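Local coordinates for protein guanine deaminase (Escherichia coli, PDB 6OHB) that catalyses the zinc-dependent hydrolytic deamination of guanine to xanthine and ammonia, at residues D80-P86 with T137-T143; Q87-A93 with K104-P108; T300-L305 with D327-T332. All blocks are in the same frame, centred on the assembly; numbering follows the deposited sequence.

Overall arrangement
The three contacts gather round the zinc end of the amidohydrolase barrel. Contact 1 pairs two neighbouring barrel strands and supplies the metal ligands His-82 and His-84; contact 3, centred about 13 Å from it, supplies Asp-327, whose backbone N lies 3.1 Å from His-82 O, a probable hydrogen bond. Contact 2 follows directly in the chain, its centre about 16 Å from that of contact 1; the side chain of its Gln-87, which probably binds substrate, comes about 6 Å from the zinc (nearest atoms). Contacts 2 and 3, centres about 11 Å apart, meet where Met-90 CE packs 3.5 Å from Gly-329 CA, and both reach the second subunit of the dimer.

Contact 1: D80-P86 with T137-T143; sequences DTHIHYP and TALVFGT. With ZN (zinc ion), chain E.
His-84 turns its ring back beside its own backbone N (chi1 -64°) and His-82 swings its ring anti to the N (chi1 179°), so that both rings converge on the zinc and both meet Phe-141 of the neighbouring strand. His-82 NE2 binds the metal at 2.0 Å and His-84 NE2 at 1.9 Å. The His-82 ring offers an edge to the face of Phe-141 in an offset edge-to-face pair, the planes at 76°. His-84 lies alongside Phe-141, both pointing the same way but with their rings oblique; its CE1 sits over one Phe-141 face. At the edge of the His-84 ring, in its plane, a water accepts from ND1 at 2.7 Å, which helps to hold the ring's rotation, together with the zinc bond at NE2; the same water donates a weak bond to Gly-142 O. His-237 and Asp-327 complete the zinc site, and His-235 bonds His-82 ND1.

These are the first two parallel strands of the amidohydrolase TIM barrel, and the HxH pair at the end of the first is the family's metal signature. A beta bulge between Asp-80 and Ile-83 shifts the register by one. Beyond it Phe-141 N bonds Ile-83 O at 2.7 Å, and Tyr-85 N returns the link to Phe-141 O.

On the other face Ile-83 and Val-140 lie side by side, CG2 to CG2 at 3.9 Å, and both touch Phe-126 of helix 116-132. Tyr-85 CB presses on Val-140 CG1 at 3.6 Å, while its OH bonds Ala-119 O.

Contact 2: Q87-A93 with K104-P108; sequences QSEMVGA and KHTFP
His-105 lays one face of its imidazole over the backbone of Gly-92, on the loop that follows the first barrel strand and leads into helix 98-111. This loop and helix form an excursion of the amidohydrolase barrel beside the active site, and the helix folds back on the loop before it. Gly-92 CA stands 3.5 Å from the centroid of the His-105 ring and only 10° off the ring normal, a clear CH-pi contact. CB of Lys-104 covers the opposite face, so the ring is held flat between the glycine and its own helix neighbour. With CG anti to the carbonyl carbon (chi1 -57°), the ring reaches out along the loop: CE1 comes within 3.2 Å of Ala-93 N, and CD2 lies 3.6 Å from Val-91 O. Trp-101, one turn earlier in the helix, meets the same ring edge-to-face.

Met-90 is the second large contributor. Its side chain crosses that of His-105 at about a right angle, with SD against His-105 CB at 3.7 Å. Met-90 SD also lies 3.9 Å from Thr-106 OG1, and the bend at chi3 (-41°) carries the methyl across toward Gly-329 of the metal-binding loop. Met-90 also closes a type I beta turn that starts at Gln-87, its N bonded to Gln-87 O. Around the turn the second subunit joins in, with its Arg-402 donating to Ser-88 O.

Thr-106, third in buried surface, comes within about 4 Å (nearest side-chain atoms) of Arg-209, which probably binds substrate, as in relatives. Gln-87, a probable substrate-binding residue by the same analogy, stretches an extended chain toward the helix. Its amide nitrogen is bonded to Glu-110, and the same NE2 packs 3.4 Å from Thr-106 CG2.

Contact 3: T300-L305 with D327-T332; sequences TSNLYL and DIGAGT. With ZN (zinc ion), chain E.
Tyr-304 and Thr-332 make the hydrogen bond of this contact, in which helix 299-304 packs against the loop that carries the metal-binding aspartate after strand 321-324 of the amidohydrolase barrel. Tyr-304 OH and Thr-332 OG1 are 3.1 Å apart, and either could be the donor. The threonine hydroxyl lies at the edge of the tyrosine ring, near its plane, and the two side chains cross at about a right angle. A chi1 of 47° sets Thr-332 OG1 between its backbone N and carbonyl carbon, while CG2 stands above the ring plane near its rim, 3.6 Å from Tyr-304 CE2. The phenol also bonds Asn-341 of the second subunit, so one hydroxyl joins helix, loop and dimer partner. With a phenylalanine here, Thr-332 and Asn-341 of the second subunit would probably both lose their bond to the phenol, weakening the tie between loop and subunit interface.

Van der Waals packing occupies the middle. Ala-330 CB projects toward the helix and meets Ser-301 CB at 3.7 Å; Leu-305 CD2 reaches the same methyl at 3.9 Å, and Trp-101 of helix 98-111 also touches both Leu-305 and Ala-330. Ser-301 and Gly-331 bring the backbones to within 4.6 Å, CA to CA. Thr-300 CG2 rests 4.0 Å from Gly-331 CA.

The loop is also braced from within, Gly-331 N bonding to Asp-327 O across its turn. Metal binding is the third kind of interaction: Asp-327 is modelled with OD1 and OD2 both 2.2 Å from the zinc, though the place of OD1, pressed against His-84, makes this bidentate grip doubtful. In the second shell His-276 gives Asp-327 OD2 a weak hydrogen bond, and Ser-301 packs its OG 3.7 Å from Asp-327 CB, behind the carboxylate.

Contact 1: D80-P86 with T137-T143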
# COMPACT_ATOMS: atom_id res chain seq x y z
N ASP A 80 17.70 -4.26 0.51
CA ASP A 80 16.86 -4.22 -0.69
C ASP A 80 17.57 -4.98 -1.80
O ASP A 80 18.56 -4.49 -2.36
CB ASP A 80 16.61 -2.77 -1.09
CG ASP A 80 15.46 -2.62 -2.08
OD1 ASP A 80 15.17 -3.57 -2.84
OD2 ASP A 80 14.85 -1.53 -2.09
N THR A 81 17.04 -6.15 -2.16
CA THR A 81 17.79 -7.06 -3.03
C THR A 81 17.52 -6.89 -4.53
O THR A 81 18.11 -7.64 -5.32
CB THR A 81 17.52 -8.52 -2.63
OG1 THR A 81 16.12 -8.82 -2.78
CG2 THR A 81 17.96 -8.78 -1.19
N HIS A 82 16.69 -5.94 -4.94
CA HIS A 82 16.54 -5.64 -6.37
C HIS A 82 15.90 -4.26 -6.52
O HIS A 82 14.73 -4.08 -6.15
CB HIS A 82 15.71 -6.71 -7.09
CG HIS A 82 15.51 -6.43 -8.55
ND1 HIS A 82 16.52 -6.55 -9.48
CD2 HIS A 82 14.41 -6.04 -9.24
CE1 HIS A 82 16.05 -6.25 -10.68
NE2 HIS A 82 14.77 -5.94 -10.56
N ILE A 83 16.65 -3.31 -7.05
CA ILE A 83 16.15 -1.96 -7.27
C ILE A 83 16.90 -1.36 -8.45
O ILE A 83 18.09 -1.63 -8.65
CB ILE A 83 16.29 -1.11 -5.98
CG1 ILE A 83 15.72 0.29 -6.18
CG2 ILE A 83 17.74 -1.08 -5.49
CD1 ILE A 83 15.62 1.10 -4.90
N HIS A 84 16.19 -0.59 -9.27
CA HIS A 84 16.74 0.04 -10.47
C HIS A 84 17.03 1.51 -10.16
O HIS A 84 16.11 2.30 -9.92
CB HIS A 84 15.77 -0.10 -11.65
CG HIS A 84 15.52 -1.52 -12.11
ND1 HIS A 84 16.07 -2.04 -13.26
CD2 HIS A 84 14.72 -2.49 -11.61
CE1 HIS A 84 15.65 -3.28 -13.43
NE2 HIS A 84 14.84 -3.58 -12.44
N TYR A 85 18.32 1.88 -10.14
CA TYR A 85 18.72 3.27 -9.90
C TYR A 85 18.13 4.28 -10.90
O TYR A 85 17.60 5.31 -10.46
CB TYR A 85 20.25 3.34 -9.84
CG TYR A 85 20.92 4.57 -10.44
CD1 TYR A 85 20.71 5.84 -9.91
CD2 TYR A 85 21.80 4.45 -11.51
CE1 TYR A 85 21.33 6.95 -10.45
CE2 TYR A 85 22.44 5.56 -12.05
CZ TYR A 85 22.20 6.81 -11.52
OH TYR A 85 22.82 7.91 -12.06
N PRO A 86 18.22 4.08 -12.24
CA PRO A 86 17.79 5.15 -13.16
C PRO A 86 16.31 5.12 -13.51
O PRO A 86 15.96 5.27 -14.68
CB PRO A 86 18.66 4.89 -14.39
CG PRO A 86 18.76 3.40 -14.43
CD PRO A 86 18.81 2.95 -12.98
N THR A 137 21.70 -1.27 2.61
CA THR A 137 22.39 -2.09 1.63
C THR A 137 21.41 -2.44 0.53
O THR A 137 20.29 -2.87 0.81
CB THR A 137 22.95 -3.35 2.28
OG1 THR A 137 24.15 -3.02 2.99
CG2 THR A 137 23.24 -4.42 1.23
N ALA A 138 21.83 -2.25 -0.72
CA ALA A 138 20.99 -2.56 -1.85
C ALA A 138 21.81 -3.23 -2.94
O ALA A 138 23.00 -2.95 -3.11
CB ALA A 138 20.31 -1.30 -2.41
N LEU A 139 21.15 -4.12 -3.67
CA LEU A 139 21.67 -4.68 -4.91
C LEU A 139 20.97 -3.92 -6.03
O LEU A 139 19.75 -4.02 -6.18
CB LEU A 139 21.42 -6.18 -4.97
CG LEU A 139 21.59 -6.89 -6.32
CD1 LEU A 139 23.00 -6.69 -6.86
CD2 LEU A 139 21.25 -8.36 -6.18
N VAL A 140 21.74 -3.14 -6.79
CA VAL A 140 21.20 -2.04 -7.58
C VAL A 140 21.48 -2.30 -9.05
O VAL A 140 22.64 -2.50 -9.45
CB VAL A 140 21.80 -0.69 -7.16
CG1 VAL A 140 21.19 0.43 -7.98
CG2 VAL A 140 21.62 -0.45 -5.67
N PHE A 141 20.43 -2.29 -9.87
CA PHE A 141 20.62 -2.23 -11.31
C PHE A 141 21.12 -0.85 -11.70
O PHE A 141 20.55 0.17 -11.29
CB PHE A 141 19.31 -2.54 -12.04
CG PHE A 141 19.29 -3.89 -12.70
CD1 PHE A 141 19.33 -5.04 -11.94
CD2 PHE A 141 19.21 -4.00 -14.08
CE1 PHE A 141 19.30 -6.28 -12.53
CE2 PHE A 141 19.18 -5.24 -14.69
CZ PHE A 141 19.22 -6.38 -13.92
N GLY A 142 22.19 -0.81 -12.47
CA GLY A 142 22.70 0.44 -12.99
C GLY A 142 22.14 0.84 -14.35
O GLY A 142 20.98 0.60 -14.67
N THR A 143 23.00 1.46 -15.15
CA THR A 143 22.72 1.82 -16.52
C THR A 143 23.43 0.87 -17.47
O THR A 143 24.17 -0.03 -17.06
CB THR A 143 23.20 3.25 -16.78
OG1 THR A 143 24.44 3.46 -16.08
CG2 THR A 143 22.18 4.26 -16.31
ZN ZN E . 13.73 -5.08 -12.05
O HOH W 1 17.79 -0.48 -14.61

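Contact 2: Q87-A93 with K104-P108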
# COMPACT_ATOMS: atom_id res chain seq x y z
N GLN A 87 15.43 4.94 -12.52
CA GLN A 87 14.01 4.79 -12.81
C GLN A 87 13.11 5.46 -11.79
O GLN A 87 11.89 5.22 -11.82
CB GLN A 87 13.65 3.30 -12.91
CG GLN A 87 14.17 2.60 -14.15
CD GLN A 87 13.76 1.15 -14.20
OE1 GLN A 87 12.95 0.69 -13.39
NE2 GLN A 87 14.31 0.41 -15.16
N SER A 88 13.65 6.30 -10.90
CA SER A 88 12.84 6.88 -9.84
C SER A 88 11.70 7.74 -10.39
O SER A 88 10.60 7.75 -9.82
CB SER A 88 13.72 7.70 -8.90
OG SER A 88 14.72 6.90 -8.30
N GLU A 89 11.94 8.45 -11.49
CA GLU A 89 10.96 9.39 -12.03
C GLU A 89 9.93 8.74 -12.94
O GLU A 89 9.00 9.43 -13.38
CB GLU A 89 11.69 10.51 -12.79
CG GLU A 89 12.38 10.06 -14.07
CD GLU A 89 13.85 9.70 -13.85
OE1 GLU A 89 14.16 9.04 -12.83
OE2 GLU A 89 14.68 10.08 -14.70
N MET A 90 10.04 7.44 -13.21
CA MET A 90 9.20 6.79 -14.21
C MET A 90 7.72 6.87 -13.82
O MET A 90 7.32 6.42 -12.75
CB MET A 90 9.62 5.34 -14.38
CG MET A 90 9.45 4.81 -15.79
SD MET A 90 9.40 3.01 -15.87
CE MET A 90 10.69 2.59 -14.73
N VAL A 91 6.92 7.44 -14.72
CA VAL A 91 5.47 7.47 -14.58
C VAL A 91 4.89 6.64 -15.72
O VAL A 91 5.11 6.95 -16.90
CB VAL A 91 4.92 8.90 -14.61
CG1 VAL A 91 3.39 8.89 -14.51
CG2 VAL A 91 5.53 9.73 -13.49
N GLY A 92 4.16 5.58 -15.38
CA GLY A 92 3.60 4.69 -16.37
C GLY A 92 2.11 4.90 -16.57
O GLY A 92 1.40 5.34 -15.67
N ALA A 93 1.64 4.58 -17.77
CA ALA A 93 0.20 4.52 -18.00
C ALA A 93 -0.40 3.36 -17.21
O ALA A 93 0.31 2.50 -16.66
CB ALA A 93 -0.10 4.37 -19.49
N LYS A 104 7.77 1.12 -23.49
CA LYS A 104 7.11 2.42 -23.48
C LYS A 104 7.62 3.37 -22.40
O LYS A 104 7.64 4.58 -22.62
CB LYS A 104 5.59 2.25 -23.31
CG LYS A 104 4.93 1.58 -24.50
CD LYS A 104 3.45 1.89 -24.57
CE LYS A 104 2.62 0.62 -24.59
NZ LYS A 104 1.17 0.94 -24.53
N HIS A 105 8.04 2.86 -21.25
CA HIS A 105 8.41 3.70 -20.12
C HIS A 105 9.84 3.47 -19.66
O HIS A 105 10.58 4.44 -19.45
CB HIS A 105 7.43 3.46 -18.95
CG HIS A 105 6.00 3.70 -19.30
ND1 HIS A 105 5.04 2.71 -19.20
CD2 HIS A 105 5.36 4.80 -19.75
CE1 HIS A 105 3.87 3.21 -19.58
NE2 HIS A 105 4.04 4.47 -19.92
N THR A 106 10.26 2.21 -19.53
CA THR A 106 11.54 1.90 -18.91
C THR A 106 12.71 2.44 -19.73
O THR A 106 13.56 3.17 -19.21
CB THR A 106 11.67 0.38 -18.74
OG1 THR A 106 10.70 -0.08 -17.79
CG2 THR A 106 13.07 0.01 -18.26
N PHE A 107 12.75 2.10 -21.03
CA PHE A 107 13.89 2.50 -21.86
C PHE A 107 13.97 4.01 -22.08
O PHE A 107 15.08 4.56 -21.97
CB PHE A 107 13.85 1.75 -23.19
CG PHE A 107 13.96 0.26 -23.05
CD1 PHE A 107 14.57 -0.31 -21.95
CD2 PHE A 107 13.45 -0.58 -24.03
CE1 PHE A 107 14.67 -1.69 -21.82
CE2 PHE A 107 13.54 -1.95 -23.91
CZ PHE A 107 14.15 -2.50 -22.81
N PRO A 108 12.89 4.73 -22.42
CA PRO A 108 13.02 6.19 -22.54
C PRO A 108 13.42 6.85 -21.23
O PRO A 108 14.17 7.84 -21.24
CB PRO A 108 11.63 6.64 -23.00
CG PRO A 108 11.00 5.42 -23.58
CD PRO A 108 11.52 4.28 -22.76

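Contact 3: T300-L305 with D327-T332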
# COMPACT_ATOMS: atom_id res chain seq x y z
N THR A 300 5.42 -5.70 -5.03
CA THR A 300 4.73 -4.51 -5.51
C THR A 300 4.68 -4.46 -7.03
O THR A 300 3.61 -4.28 -7.63
CB THR A 300 5.40 -3.25 -4.94
OG1 THR A 300 5.36 -3.29 -3.52
CG2 THR A 300 4.69 -2.00 -5.43
N SER A 301 5.84 -4.60 -7.68
CA SER A 301 5.85 -4.61 -9.14
C SER A 301 5.16 -5.85 -9.70
O SER A 301 4.53 -5.77 -10.76
CB SER A 301 7.29 -4.49 -9.66
OG SER A 301 7.89 -5.76 -9.77
N ASN A 302 5.25 -6.99 -9.00
CA ASN A 302 4.51 -8.17 -9.45
C ASN A 302 3.02 -7.88 -9.53
O ASN A 302 2.33 -8.37 -10.44
CB ASN A 302 4.77 -9.36 -8.53
CG ASN A 302 6.19 -9.90 -8.61
OD1 ASN A 302 6.98 -9.49 -9.47
ND2 ASN A 302 6.52 -10.82 -7.72
N LEU A 303 2.50 -7.10 -8.59
CA LEU A 303 1.07 -6.81 -8.59
C LEU A 303 0.71 -5.72 -9.60
O LEU A 303 -0.29 -5.85 -10.33
CB LEU A 303 0.60 -6.42 -7.19
CG LEU A 303 0.47 -7.56 -6.19
CD1 LEU A 303 0.03 -7.04 -4.83
CD2 LEU A 303 -0.51 -8.61 -6.70
N TYR A 304 1.51 -4.65 -9.68
CA TYR A 304 1.19 -3.56 -10.61
C TYR A 304 1.18 -4.04 -12.06
O TYR A 304 0.37 -3.57 -12.87
CB TYR A 304 2.19 -2.41 -10.46
CG TYR A 304 1.87 -1.41 -9.37
CD1 TYR A 304 0.66 -0.73 -9.35
CD2 TYR A 304 2.79 -1.14 -8.37
CE1 TYR A 304 0.37 0.19 -8.35
CE2 TYR A 304 2.51 -0.22 -7.37
CZ TYR A 304 1.30 0.44 -7.36
OH TYR A 304 1.05 1.35 -6.36
N LEU A 305 2.10 -4.94 -12.42
CA LEU A 305 2.24 -5.43 -13.78
C LEU A 305 1.42 -6.68 -14.07
O LEU A 305 1.54 -7.25 -15.16
CB LEU A 305 3.72 -5.70 -14.09
CG LEU A 305 4.65 -4.53 -14.45
CD1 LEU A 305 4.40 -4.06 -15.87
CD2 LEU A 305 4.56 -3.35 -13.49
N ASP A 327 11.82 -3.35 -6.82
CA ASP A 327 11.81 -2.99 -8.26
C ASP A 327 11.37 -1.55 -8.44
O ASP A 327 10.45 -1.26 -9.21
CB ASP A 327 11.03 -3.95 -9.19
CG ASP A 327 11.87 -4.28 -10.48
OD1 ASP A 327 12.83 -3.61 -10.71
OD2 ASP A 327 11.68 -5.12 -11.36
N ILE A 328 12.01 -0.65 -7.68
CA ILE A 328 11.73 0.77 -7.89
C ILE A 328 11.91 1.08 -9.36
O ILE A 328 12.80 0.52 -10.01
CB ILE A 328 12.61 1.65 -6.98
CG1 ILE A 328 11.92 1.87 -5.64
CG2 ILE A 328 12.94 2.99 -7.63
CD1 ILE A 328 10.71 2.80 -5.78
N GLY A 329 11.05 1.95 -9.88
CA GLY A 329 10.73 1.99 -11.29
C GLY A 329 9.32 1.46 -11.46
O GLY A 329 8.35 2.23 -11.43
N ALA A 330 9.19 0.14 -11.62
CA ALA A 330 7.86 -0.47 -11.69
C ALA A 330 7.19 -0.44 -10.33
O ALA A 330 5.98 -0.23 -10.23
CB ALA A 330 7.96 -1.90 -12.22
N GLY A 331 7.96 -0.67 -9.27
CA GLY A 331 7.45 -0.43 -7.94
C GLY A 331 7.35 1.06 -7.64
O GLY A 331 8.01 1.89 -8.27
N THR A 332 6.51 1.39 -6.67
CA THR A 332 6.19 2.78 -6.37
C THR A 332 6.79 3.28 -5.07
O THR A 332 6.62 4.46 -4.74
CB THR A 332 4.66 2.99 -6.36
OG1 THR A 332 4.03 1.96 -5.60
CG2 THR A 332 4.11 2.98 -7.78
ZN ZN E . 13.73 -5.08 -12.05